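Local structure of putative LacI-family transcriptional regulator (3GBV) at residues D51-N56 with K143-V148; Y97-S102 with A107-F112; E137-R142 with D192-E197; T239-K242 with F248-A251. The protein probably regulates transcription as a LacI-family DNA-binding protein, its periplasmic-binding-protein-like domain presumably sensing a small effector. One frame throughout, in Å; residues are numbered along the deposited sequence.

Interaction 1 of 4, residues D51-N56 with K143-V148; sequences DPYDYN and KIHEGV. With EDO (1,2-ethanediol), chain C.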
loop_
_atom_site.group_PDB
_atom_site.type_symbol
_atom_site.label_atom_id
_atom_site.label_comp_id
_atom_site.label_asym_id
_atom_site.label_seq_id
_atom_site.Cartn_x
_atom_site.Cartn_y
_atom_site.Cartn_z
ATOM N N ASP A 51 -9.982 22.028 20.953
ATOM C CA ASP A 51 -10.620 22.840 19.930
ATOM C C ASP A 51 -9.422 23.382 19.168
ATOM O O ASP A 51 -8.600 24.097 19.733
ATOM C CB ASP A 51 -11.407 23.992 20.556
ATOM C CG ASP A 51 -12.296 24.699 19.548
ATOM O OD1 ASP A 51 -11.915 24.750 18.353
ATOM O OD2 ASP A 51 -13.367 25.209 19.952
ATOM N N PRO A 52 -9.302 23.046 17.882
ATOM C CA PRO A 52 -8.167 23.513 17.083
ATOM C C PRO A 52 -8.185 24.978 16.662
ATOM O O PRO A 52 -7.148 25.534 16.306
ATOM C CB PRO A 52 -8.194 22.595 15.855
ATOM C CG PRO A 52 -9.135 21.463 16.239
ATOM C CD PRO A 52 -10.154 22.148 17.090
ATOM N N TYR A 53 -9.352 25.610 16.700
ATOM C CA TYR A 53 -9.430 26.986 16.243
ATOM C C TYR A 53 -9.751 28.023 17.301
ATOM O O TYR A 53 -9.893 29.209 17.000
ATOM C CB TYR A 53 -10.415 27.057 15.074
ATOM C CG TYR A 53 -10.148 25.964 14.055
ATOM C CD1 TYR A 53 -10.804 24.734 14.133
ATOM C CD2 TYR A 53 -9.170 26.124 13.074
ATOM C CE1 TYR A 53 -10.487 23.690 13.260
ATOM C CE2 TYR A 53 -8.846 25.090 12.199
ATOM C CZ TYR A 53 -9.505 23.879 12.298
ATOM O OH TYR A 53 -9.178 22.862 11.438
ATOM N N ASP A 54 -9.841 27.571 18.545
ATOM C CA ASP A 54 -10.118 28.457 19.663
ATOM C C ASP A 54 -8.843 28.513 20.501
ATOM O O ASP A 54 -8.602 27.635 21.331
ATOM C CB ASP A 54 -11.267 27.898 20.497
ATOM C CG ASP A 54 -11.691 28.836 21.608
ATOM O OD1 ASP A 54 -10.811 29.339 22.342
ATOM O OD2 ASP A 54 -12.908 29.067 21.751
ATOM N N TYR A 55 -8.029 29.539 20.272
ATOM C CA TYR A 55 -6.765 29.704 20.984
ATOM C C TYR A 55 -6.905 29.575 22.486
ATOM O O TYR A 55 -6.233 28.757 23.115
ATOM C CB TYR A 55 -6.144 31.065 20.665
ATOM C CG TYR A 55 -5.021 31.462 21.601
ATOM C CD1 TYR A 55 -3.724 30.982 21.422
ATOM C CD2 TYR A 55 -5.262 32.319 22.674
ATOM C CE1 TYR A 55 -2.692 31.357 22.290
ATOM C CE2 TYR A 55 -4.243 32.697 23.546
ATOM C CZ TYR A 55 -2.963 32.216 23.350
ATOM O OH TYR A 55 -1.969 32.624 24.207
ATOM N N ASN A 56 -7.762 30.408 23.062
ATOM C CA ASN A 56 -7.972 30.394 24.499
ATOM C C ASN A 56 -8.377 29.006 24.983
ATOM O O ASN A 56 -7.963 28.574 26.058
ATOM C CB ASN A 56 -9.029 31.431 24.874
ATOM C CG ASN A 56 -8.632 32.836 24.459
ATOM O OD1 ASN A 56 -7.729 33.444 25.043
ATOM N ND2 ASN A 56 -9.298 33.357 23.435
ATOM N N LYS A 143 -11.348 23.089 2.779
ATOM C CA LYS A 143 -12.370 23.409 3.749
ATOM C C LYS A 143 -11.694 24.109 4.917
ATOM O O LYS A 143 -11.045 23.479 5.757
ATOM C CB LYS A 143 -13.116 22.175 4.229
ATOM C CG LYS A 143 -14.517 22.568 4.632
ATOM C CD LYS A 143 -15.292 21.496 5.351
ATOM C CE LYS A 143 -16.646 22.068 5.722
ATOM N NZ LYS A 143 -17.618 21.041 6.155
ATOM N N ILE A 144 -11.876 25.423 4.958
ATOM C CA ILE A 144 -11.257 26.262 5.968
ATOM C C ILE A 144 -12.135 26.693 7.133
ATOM O O ILE A 144 -13.360 26.765 7.028
ATOM C CB ILE A 144 -10.685 27.523 5.311
ATOM C CG1 ILE A 144 -11.823 28.365 4.733
ATOM C CG2 ILE A 144 -9.734 27.134 4.188
ATOM C CD1 ILE A 144 -11.371 29.662 4.120
ATOM N N HIS A 145 -11.475 26.963 8.255
ATOM C CA HIS A 145 -12.137 27.431 9.467
ATOM C C HIS A 145 -11.458 28.751 9.795
ATOM O O HIS A 145 -10.236 28.857 9.704
ATOM C CB HIS A 145 -11.925 26.468 10.646
ATOM C CG HIS A 145 -12.374 25.063 10.384
ATOM N ND1 HIS A 145 -12.948 24.274 11.358
ATOM C CD2 HIS A 145 -12.300 24.293 9.271
ATOM C CE1 HIS A 145 -13.208 23.079 10.858
ATOM N NE2 HIS A 145 -12.825 23.063 9.593
ATOM N N GLU A 146 -12.243 29.758 10.157
ATOM C CA GLU A 146 -11.704 31.065 10.512
ATOM C C GLU A 146 -10.706 31.552 9.469
ATOM O O GLU A 146 -9.853 32.390 9.759
ATOM C CB GLU A 146 -11.015 30.983 11.875
ATOM C CG GLU A 146 -11.704 30.048 12.856
ATOM C CD GLU A 146 -11.966 30.697 14.201
ATOM O OE1 GLU A 146 -12.930 31.486 14.310
ATOM O OE2 GLU A 146 -11.198 30.426 15.148
ATOM N N GLY A 147 -10.810 31.014 8.259
ATOM C CA GLY A 147 -9.900 31.406 7.198
ATOM C C GLY A 147 -8.699 30.484 7.044
ATOM O O GLY A 147 -8.296 30.173 5.921
ATOM N N VAL A 148 -8.131 30.038 8.164
ATOM C CA VAL A 148 -6.959 29.159 8.144
ATOM C C VAL A 148 -7.201 27.844 7.406
ATOM O O VAL A 148 -8.329 27.356 7.340
ATOM C CB VAL A 148 -6.491 28.814 9.585
ATOM C CG1 VAL A 148 -6.342 30.091 10.407
ATOM C CG2 VAL A 148 -7.477 27.856 10.247
HETATM C C1 EDO C . -2.904 23.044 17.834
HETATM O O1 EDO C . -2.033 23.207 16.711
HETATM C C2 EDO C . -3.970 24.143 17.823
HETATM O O2 EDO C . -4.719 24.083 16.601
#
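Y53 and H145 stack across the mouth of the cleft of a two-lobed periplasmic-binding-protein fold, Y53 from the loop after strand 43-50 and H145 from the turn just past strand 137-144. Tyrosine suits the site because its long flat ring can span the gap. With CG beside the backbone N (chi1 -47°), the side chain runs out toward the other lobe. Its CB starts 3.5 Å from E146 OE2, and CG then passes 3.9 Å from H145 CB, which lies over the centre of the ring and makes a CH-pi contact. Farther out the two sides of the ring meet different neighbours: CE1 has H145 ND1 over its face at 3.2 Å, whereas V148 CG2 sits near the ring plane, 3.7 Å from CE2. At the far end CZ lies 3.6 Å from H145 CG. The Y53 and H145 rings form an offset stack, centroids 4.2 Å apart and planes at 24°. P52 CB covers the opposite tyrosine face, so the ring is sandwiched. H145, E146 and V148 all reach it from a type I' beta turn, residues 145-148. E146 and G147 occupy its two positive-phi corners, and G147 is well suited there, having no CB to strike the preceding carbonyl. Behind the tyrosine, D51 closes an Asx turn and D54 caps helix 55-66 through S57 N. An ethanediol, probably from the crystallisation liquor, donates from O2 to P52 O at 2.8 Å. In the Asx turn, Y53 N meets D51 OD1 at 3.2 Å from the anti side, 31° out of the carboxylate plane.

Interaction 2 of 4, residues Y97-S102 with A107-F112; sequences YIYIDS and APPLAF
Y99 and Y97 both reach toward the carbonyl of A107. Y99 OH donates to A107 O at 3.1 Å, in the carbonyl plane and on a lone pair. Y97 OH is 3.2 Å from the same oxygen, but its proton has another acceptor within reach; a water also links this hydroxyl to P108 O. P109 packs against both tyrosines, its compact ring crossing the two aromatic side chains at about a right angle: CG lies 3.4 Å from Y99 CD2, and CB is 3.7 Å from Y97 CE1. Y97 is brought over by a chi1 of 63°, which sets CG between its backbone N and carbonyl carbon and turns the ring back toward the proline.

Main-chain bonds position this shell. L110 N donates to Y97 O at 2.8 Å, almost straight at 171°, and Y99 N to A111 O at 2.9 Å. The parallel pairing is regular at Y99 and F112 but departs from it at L110, whose N takes the place of A111 N. Next along, F112 turns its ring edge to the end of the strand, CZ 3.5 Å from D101 O. The chain bends there in a gamma turn, where S102 N bonds I100 O at 2.8 Å and D101 takes a positive phi.

Strand 97-100 lies between strands 72-75 and 111-114 in the parallel sheet of one lobe. Helix 84-93 packs on Y97 and Y99, while helix 254-270 covers I98, I100 and L110 from the other face.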
loop_
_atom_site.group_PDB
_atom_site.type_symbol
_atom_site.label_atom_id
_atom_site.label_comp_id
_atom_site.label_asym_id
_atom_site.label_seq_id
_atom_site.Cartn_x
_atom_site.Cartn_y
_atom_site.Cartn_z
ATOM N N TYR A 97 8.073 14.983 23.606
ATOM C CA TYR A 97 6.840 14.949 22.842
ATOM C C TYR A 97 7.032 14.504 21.398
ATOM O O TYR A 97 8.081 14.729 20.781
ATOM C CB TYR A 97 6.140 16.308 22.897
ATOM C CG TYR A 97 6.895 17.457 22.277
ATOM C CD1 TYR A 97 6.725 17.780 20.932
ATOM C CD2 TYR A 97 7.712 18.282 23.056
ATOM C CE1 TYR A 97 7.339 18.901 20.383
ATOM C CE2 TYR A 97 8.335 19.406 22.511
ATOM C CZ TYR A 97 8.138 19.712 21.180
ATOM O OH TYR A 97 8.715 20.845 20.654
ATOM N N ILE A 98 5.995 13.863 20.873
ATOM C CA ILE A 98 6.003 13.343 19.520
ATOM C C ILE A 98 4.951 14.003 18.632
ATOM O O ILE A 98 3.796 14.160 19.031
ATOM C CB ILE A 98 5.737 11.817 19.529
ATOM C CG1 ILE A 98 6.883 11.098 20.246
ATOM C CG2 ILE A 98 5.551 11.303 18.101
ATOM C CD1 ILE A 98 6.651 9.631 20.430
ATOM N N TYR A 99 5.359 14.397 17.431
ATOM C CA TYR A 99 4.421 14.982 16.490
ATOM C C TYR A 99 3.912 13.894 15.557
ATOM O O TYR A 99 4.650 12.994 15.155
ATOM C CB TYR A 99 5.064 16.066 15.614
ATOM C CG TYR A 99 5.339 17.400 16.285
ATOM C CD1 TYR A 99 4.465 17.926 17.247
ATOM C CD2 TYR A 99 6.448 18.158 15.915
ATOM C CE1 TYR A 99 4.699 19.178 17.821
ATOM C CE2 TYR A 99 6.687 19.410 16.480
ATOM C CZ TYR A 99 5.815 19.914 17.429
ATOM O OH TYR A 99 6.067 21.148 17.990
ATOM N N ILE A 100 2.632 13.981 15.230
ATOM C CA ILE A 100 2.031 13.055 14.302
ATOM C C ILE A 100 1.311 13.909 13.274
ATOM O O ILE A 100 0.810 14.997 13.592
ATOM C CB ILE A 100 1.021 12.114 14.979
ATOM C CG1 ILE A 100 0.046 12.922 15.833
ATOM C CG2 ILE A 100 1.754 11.082 15.805
ATOM C CD1 ILE A 100 -1.015 12.074 16.523
ATOM N N ASP A 101 1.292 13.419 12.040
ATOM C CA ASP A 101 0.636 14.086 10.926
ATOM C C ASP A 101 1.367 15.321 10.391
ATOM O O ASP A 101 1.820 15.329 9.247
ATOM C CB ASP A 101 -0.788 14.462 11.313
ATOM C CG ASP A 101 -1.604 14.857 10.123
ATOM O OD1 ASP A 101 -1.745 14.006 9.216
ATOM O OD2 ASP A 101 -2.084 16.007 10.090
ATOM N N SER A 102 1.478 16.362 11.213
ATOM C CA SER A 102 2.160 17.587 10.804
ATOM C C SER A 102 3.391 17.846 11.660
ATOM O O SER A 102 3.408 17.519 12.848
ATOM C CB SER A 102 1.229 18.802 10.936
ATOM O OG SER A 102 0.090 18.704 10.101
ATOM N N ALA A 107 9.994 24.038 16.053
ATOM C CA ALA A 107 9.902 23.372 17.353
ATOM C C ALA A 107 10.043 21.854 17.221
ATOM O O ALA A 107 9.090 21.111 17.474
ATOM C CB ALA A 107 8.579 23.718 18.026
ATOM N N PRO A 108 11.239 21.373 16.838
ATOM C CA PRO A 108 11.493 19.940 16.673
ATOM C C PRO A 108 11.106 19.083 17.876
ATOM O O PRO A 108 11.380 19.435 19.030
ATOM C CB PRO A 108 12.989 19.877 16.365
ATOM C CG PRO A 108 13.534 21.093 17.024
ATOM C CD PRO A 108 12.492 22.138 16.701
ATOM N N PRO A 109 10.439 17.944 17.613
ATOM C CA PRO A 109 9.993 17.004 18.642
ATOM C C PRO A 109 11.037 15.917 18.840
ATOM O O PRO A 109 12.131 15.981 18.275
ATOM C CB PRO A 109 8.737 16.431 18.028
ATOM C CG PRO A 109 9.195 16.238 16.597
ATOM C CD PRO A 109 9.896 17.557 16.296
ATOM N N LEU A 110 10.680 14.914 19.636
ATOM C CA LEU A 110 11.559 13.786 19.880
ATOM C C LEU A 110 11.473 12.916 18.640
ATOM O O LEU A 110 12.477 12.363 18.190
ATOM C CB LEU A 110 11.082 12.982 21.089
ATOM C CG LEU A 110 11.645 11.558 21.207
ATOM C CD1 LEU A 110 13.135 11.595 21.542
ATOM C CD2 LEU A 110 10.880 10.814 22.284
ATOM N N ALA A 111 10.260 12.817 18.092
ATOM C CA ALA A 111 9.997 12.010 16.903
ATOM C C ALA A 111 8.729 12.459 16.165
ATOM O O ALA A 111 7.822 13.053 16.758
ATOM C CB ALA A 111 9.880 10.547 17.291
ATOM N N PHE A 112 8.680 12.160 14.868
ATOM C CA PHE A 112 7.554 12.523 14.015
ATOM C C PHE A 112 7.102 11.328 13.202
ATOM O O PHE A 112 7.921 10.565 12.688
ATOM C CB PHE A 112 7.943 13.649 13.048
ATOM C CG PHE A 112 6.942 13.875 11.933
ATOM C CD1 PHE A 112 5.720 14.490 12.185
ATOM C CD2 PHE A 112 7.225 13.463 10.633
ATOM C CE1 PHE A 112 4.793 14.691 11.157
ATOM C CE2 PHE A 112 6.307 13.661 9.596
ATOM C CZ PHE A 112 5.091 14.274 9.860
HETATM O O HOH W 1 11.658 21.999 20.267
#

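Interaction 3 of 4, residues E137-R142 with D192-E197; sequences EIVIFR and DDFFRE
Turned with CG1 between its backbone N and carbonyl carbon (chi1 58°), V139 presents both methyls to F194, whose ring is thrown straight out from its helix by a chi1 of 174°. The two side chains approach from opposite directions, a strand-to-helix contact of an alpha/beta fold. Helix 187-197 belongs to the crossover from strand 173-180 to strand 203-206, and since strand 137-144 lies between those two in the parallel part of the sheet, the helix packs over it. The phenyl enters the fork of the valine: F194 CZ is 3.7 Å from V139 CG2, 3.8 Å from CG1 and 3.7 Å from CB. A branched residue thus cups the end of a ring that is long enough to close the space between helix and strand, with V139 CA and F194 CA 10.1 Å apart.

Two residues on along the strand, F141 lies on the same face of the sheet and directs its ring toward F195. This touch is slighter, F141 CZ standing 4.3 Å from F195 CZ. The helix holds its own aromatics in order: an edge of the F194 ring faces F195, with F194 CD2 3.8 Å above the F195 plane and offset toward the rim. F195 has further partners in F226, edge to face, and K223, through a cation-pi contact. Everything between the elements is apolar, as befits buried residues, while charged groups occupy another side of the helix, where R196 NH1 bridges to D193 OD1 at 2.8 Å.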
loop_
_atom_site.group_PDB
_atom_site.type_symbol
_atom_site.label_atom_id
_atom_site.label_comp_id
_atom_site.label_asym_id
_atom_site.label_seq_id
_atom_site.Cartn_x
_atom_site.Cartn_y
_atom_site.Cartn_z
ATOM N N GLU A 137 -8.228 22.374 -17.138
ATOM C CA GLU A 137 -8.238 22.817 -15.751
ATOM C C GLU A 137 -8.549 21.688 -14.790
ATOM O O GLU A 137 -9.130 20.675 -15.165
ATOM C CB GLU A 137 -9.294 23.904 -15.532
ATOM C CG GLU A 137 -9.151 25.143 -16.376
ATOM C CD GLU A 137 -10.310 26.102 -16.171
ATOM O OE1 GLU A 137 -11.455 25.733 -16.507
ATOM O OE2 GLU A 137 -10.082 27.222 -15.668
ATOM N N ILE A 138 -8.160 21.889 -13.539
ATOM C CA ILE A 138 -8.434 20.937 -12.471
ATOM C C ILE A 138 -8.688 21.814 -11.262
ATOM O O ILE A 138 -8.390 23.015 -11.287
ATOM C CB ILE A 138 -7.238 19.973 -12.222
ATOM C CG1 ILE A 138 -5.959 20.753 -11.895
ATOM C CG2 ILE A 138 -7.013 19.108 -13.450
ATOM C CD1 ILE A 138 -5.804 21.121 -10.426
ATOM N N VAL A 139 -9.252 21.250 -10.208
ATOM C CA VAL A 139 -9.527 22.064 -9.039
ATOM C C VAL A 139 -9.136 21.406 -7.734
ATOM O O VAL A 139 -9.272 20.196 -7.563
ATOM C CB VAL A 139 -11.020 22.451 -8.973
ATOM C CG1 VAL A 139 -11.881 21.196 -8.946
ATOM C CG2 VAL A 139 -11.283 23.321 -7.746
ATOM N N ILE A 140 -8.632 22.226 -6.822
ATOM C CA ILE A 140 -8.254 21.780 -5.494
ATOM C C ILE A 140 -9.418 22.155 -4.586
ATOM O O ILE A 140 -9.870 23.301 -4.603
ATOM C CB ILE A 140 -7.012 22.522 -4.969
ATOM C CG1 ILE A 140 -5.794 22.199 -5.835
ATOM C CG2 ILE A 140 -6.781 22.152 -3.506
ATOM C CD1 ILE A 140 -4.595 23.049 -5.526
ATOM N N PHE A 141 -9.901 21.196 -3.801
ATOM C CA PHE A 141 -10.995 21.440 -2.873
ATOM C C PHE A 141 -10.436 21.574 -1.459
ATOM O O PHE A 141 -9.651 20.727 -1.005
ATOM C CB PHE A 141 -11.990 20.278 -2.898
ATOM C CG PHE A 141 -12.770 20.169 -4.174
ATOM C CD1 PHE A 141 -13.835 21.036 -4.433
ATOM C CD2 PHE A 141 -12.443 19.203 -5.122
ATOM C CE1 PHE A 141 -14.564 20.941 -5.622
ATOM C CE2 PHE A 141 -13.164 19.099 -6.312
ATOM C CZ PHE A 141 -14.226 19.968 -6.563
ATOM N N ARG A 142 -10.840 22.634 -0.766
ATOM C CA ARG A 142 -10.399 22.858 0.601
ATOM C C ARG A 142 -11.590 23.142 1.479
ATOM O O ARG A 142 -12.695 23.402 0.996
ATOM C CB ARG A 142 -9.473 24.070 0.724
ATOM C CG ARG A 142 -8.226 24.058 -0.114
ATOM C CD ARG A 142 -7.276 25.130 0.405
ATOM N NE ARG A 142 -6.239 25.462 -0.560
ATOM C CZ ARG A 142 -6.357 26.419 -1.472
ATOM N NH1 ARG A 142 -7.467 27.145 -1.534
ATOM N NH2 ARG A 142 -5.375 26.642 -2.335
ATOM N N ASP A 192 -22.548 24.178 -5.953
ATOM C CA ASP A 192 -23.454 24.550 -7.044
ATOM C C ASP A 192 -22.906 25.735 -7.829
ATOM O O ASP A 192 -22.850 25.698 -9.057
ATOM C CB ASP A 192 -24.852 24.904 -6.525
ATOM C CG ASP A 192 -25.599 23.700 -5.982
ATOM O OD1 ASP A 192 -25.466 22.603 -6.563
ATOM O OD2 ASP A 192 -26.334 23.854 -4.982
ATOM N N ASP A 193 -22.503 26.787 -7.124
ATOM C CA ASP A 193 -21.967 27.959 -7.800
ATOM C C ASP A 193 -20.711 27.605 -8.586
ATOM O O ASP A 193 -20.575 27.991 -9.743
ATOM C CB ASP A 193 -21.665 29.081 -6.793
ATOM C CG ASP A 193 -22.934 29.681 -6.182
ATOM O OD1 ASP A 193 -23.897 29.935 -6.939
ATOM O OD2 ASP A 193 -22.973 29.911 -4.953
ATOM N N PHE A 194 -19.803 26.850 -7.969
ATOM C CA PHE A 194 -18.563 26.464 -8.637
ATOM C C PHE A 194 -18.803 25.684 -9.922
ATOM O O PHE A 194 -18.283 26.039 -10.977
ATOM C CB PHE A 194 -17.678 25.621 -7.705
ATOM C CG PHE A 194 -16.454 25.061 -8.384
ATOM C CD1 PHE A 194 -15.343 25.863 -8.612
ATOM C CD2 PHE A 194 -16.442 23.749 -8.857
ATOM C CE1 PHE A 194 -14.238 25.372 -9.309
ATOM C CE2 PHE A 194 -15.343 23.247 -9.554
ATOM C CZ PHE A 194 -14.239 24.059 -9.782
ATOM N N PHE A 195 -19.585 24.615 -9.835
ATOM C CA PHE A 195 -19.848 23.799 -11.011
ATOM C C PHE A 195 -20.676 24.544 -12.044
ATOM O O PHE A 195 -20.670 24.196 -13.226
ATOM C CB PHE A 195 -20.529 22.498 -10.601
ATOM C CG PHE A 195 -19.582 21.482 -10.033
ATOM C CD1 PHE A 195 -19.802 20.925 -8.780
ATOM C CD2 PHE A 195 -18.460 21.085 -10.757
ATOM C CE1 PHE A 195 -18.915 19.986 -8.251
ATOM C CE2 PHE A 195 -17.566 20.146 -10.236
ATOM C CZ PHE A 195 -17.797 19.596 -8.981
ATOM N N ARG A 196 -21.379 25.578 -11.590
ATOM C CA ARG A 196 -22.197 26.395 -12.476
ATOM C C ARG A 196 -21.270 27.294 -13.275
ATOM O O ARG A 196 -21.351 27.361 -14.501
ATOM C CB ARG A 196 -23.160 27.255 -11.661
ATOM C CG ARG A 196 -23.891 28.314 -12.470
ATOM C CD ARG A 196 -24.912 29.035 -11.609
ATOM N NE ARG A 196 -25.877 28.098 -11.041
ATOM C CZ ARG A 196 -26.051 27.893 -9.740
ATOM N NH1 ARG A 196 -25.326 28.566 -8.853
ATOM N NH2 ARG A 196 -26.943 27.002 -9.326
ATOM N N GLU A 197 -20.380 27.973 -12.561
ATOM C CA GLU A 197 -19.422 28.877 -13.176
ATOM C C GLU A 197 -18.296 28.112 -13.879
ATOM O O GLU A 197 -17.599 28.652 -14.741
ATOM C CB GLU A 197 -18.851 29.820 -12.109
ATOM C CG GLU A 197 -18.097 31.010 -12.675
ATOM C CD GLU A 197 -18.781 31.595 -13.901
ATOM O OE1 GLU A 197 -19.996 31.899 -13.835
ATOM O OE2 GLU A 197 -18.096 31.747 -14.937
#

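Interaction 4 of 4, residues T239-K242 with F248-A251; sequences TCLK and FLIA
C240 O, the carbonyl just before L241, accepts a bond from T245 OG1, and the backbone of C240 also pairs with that of V246; these ties hold the end of helix 235-243 where L241 faces L249 and F248. Such a close return of chain on chain belongs to a beta-alpha-beta crossover, strand 227-231, helix 235-243 and strand 246-251, in which the helix packs against the sheet it connects.

Two leucines carry the contact. L241 extends from the helix with CG opposite its backbone N (chi1 176°), pushing its branched end toward the strand. L249 answers with a single methyl: its CD1 rests against L241 at 3.8 Å from CB and again 3.8 Å from CD2, so it fits against the bend of the other leucine while the side chains slant across each other. The other branch, L241 CD1, leans toward the strand backbone and comes to 4.2 Å from F248 N. Leucine suits position 241 because its two methyls serve different neighbours, and position 249 because a flexible branched chain can set one methyl against the helix.

Residue types alternate with direction. F248 points away from the helix, to the other face of the sheet, where it packs on M127 and L131 of helix 117-131 and on L130 of the second subunit. T239 and K242 lie on the exposed side of the helix, K242 paired with D292.

Between these side chains the contact is apolar, resting on dispersion and the exclusion of water, which prescribe no exact angle; the exact placement is probably set by the directional bonds around it, those of C240 and of the sheet.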
loop_
_atom_site.group_PDB
_atom_site.type_symbol
_atom_site.label_atom_id
_atom_site.label_comp_id
_atom_site.label_asym_id
_atom_site.label_seq_id
_atom_site.Cartn_x
_atom_site.Cartn_y
_atom_site.Cartn_z
ATOM N N THR A 239 -16.768 4.422 0.608
ATOM C CA THR A 239 -18.054 4.233 -0.063
ATOM C C THR A 239 -18.046 5.015 -1.374
ATOM O O THR A 239 -18.463 4.497 -2.415
ATOM C CB THR A 239 -19.231 4.730 0.825
ATOM O OG1 THR A 239 -19.316 3.913 1.998
ATOM C CG2 THR A 239 -20.564 4.645 0.073
ATOM N N CYS A 240 -17.558 6.254 -1.323
ATOM C CA CYS A 240 -17.492 7.091 -2.516
ATOM C C CYS A 240 -16.515 6.483 -3.494
ATOM O O CYS A 240 -16.663 6.643 -4.703
ATOM C CB CYS A 240 -17.032 8.511 -2.180
ATOM S SG CYS A 240 -18.190 9.470 -1.191
ATOM N N LEU A 241 -15.500 5.802 -2.960
ATOM C CA LEU A 241 -14.493 5.149 -3.786
ATOM C C LEU A 241 -15.155 3.997 -4.529
ATOM O O LEU A 241 -14.934 3.787 -5.728
ATOM C CB LEU A 241 -13.354 4.597 -2.922
ATOM C CG LEU A 241 -12.291 3.807 -3.693
ATOM C CD1 LEU A 241 -11.497 4.744 -4.610
ATOM C CD2 LEU A 241 -11.362 3.105 -2.711
ATOM N N LYS A 242 -15.971 3.245 -3.805
ATOM C CA LYS A 242 -16.649 2.108 -4.399
ATOM C C LYS A 242 -17.780 2.499 -5.334
ATOM O O LYS A 242 -18.106 1.749 -6.238
ATOM C CB LYS A 242 -17.159 1.175 -3.301
ATOM C CG LYS A 242 -16.075 0.252 -2.781
ATOM C CD LYS A 242 -16.504 -0.508 -1.545
ATOM C CE LYS A 242 -15.508 -1.616 -1.243
ATOM N NZ LYS A 242 -15.709 -2.250 0.088
ATOM N N PHE A 248 -9.337 7.707 -6.652
ATOM C CA PHE A 248 -8.217 7.227 -5.872
ATOM C C PHE A 248 -8.293 7.820 -4.470
ATOM O O PHE A 248 -8.798 8.931 -4.271
ATOM C CB PHE A 248 -6.875 7.659 -6.488
ATOM C CG PHE A 248 -6.630 7.150 -7.888
ATOM C CD1 PHE A 248 -6.631 5.786 -8.165
ATOM C CD2 PHE A 248 -6.350 8.042 -8.923
ATOM C CE1 PHE A 248 -6.355 5.322 -9.450
ATOM C CE2 PHE A 248 -6.074 7.583 -10.214
ATOM C CZ PHE A 248 -6.075 6.220 -10.480
ATOM N N LEU A 249 -7.795 7.053 -3.507
ATOM C CA LEU A 249 -7.697 7.500 -2.128
ATOM C C LEU A 249 -6.248 7.210 -1.737
ATOM O O LEU A 249 -5.702 6.156 -2.071
ATOM C CB LEU A 249 -8.653 6.736 -1.200
ATOM C CG LEU A 249 -10.148 7.066 -1.314
ATOM C CD1 LEU A 249 -10.953 6.147 -0.394
ATOM C CD2 LEU A 249 -10.383 8.532 -0.958
ATOM N N ILE A 250 -5.621 8.159 -1.057
ATOM C CA ILE A 250 -4.251 7.987 -0.610
ATOM C C ILE A 250 -4.301 7.749 0.886
ATOM O O ILE A 250 -4.881 8.538 1.626
ATOM C CB ILE A 250 -3.412 9.229 -0.929
ATOM C CG1 ILE A 250 -3.330 9.394 -2.460
ATOM C CG2 ILE A 250 -2.037 9.106 -0.284
ATOM C CD1 ILE A 250 -2.734 10.717 -2.933
ATOM N N ALA A 251 -3.715 6.642 1.329
ATOM C CA ALA A 251 -3.716 6.302 2.746
ATOM C C ALA A 251 -2.345 6.514 3.370
ATOM O O ALA A 251 -1.333 6.557 2.670
ATOM C CB ALA A 251 -4.159 4.859 2.928
#

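Interactions 2 and 4 belong to different lobes, their centres 28 Å apart on opposite sides of the chain's centre, and each knits part of the sheet or its helical cover in its own lobe. Interactions 3 and 4 both reach the second lobe's sheet, with centres 20 Å apart. Interaction 1 differs in kind: it spans the two lobes, and strand 137-144 carries it directly into interaction 3, since residue 143 follows residue 142. Its centre lies 23 Å from that of interaction 3 and 21 Å from that of interaction 2. The inter-lobe cleft probably receives the effector, as in relatives; ethanediol molecules lie beside P52 and near D101.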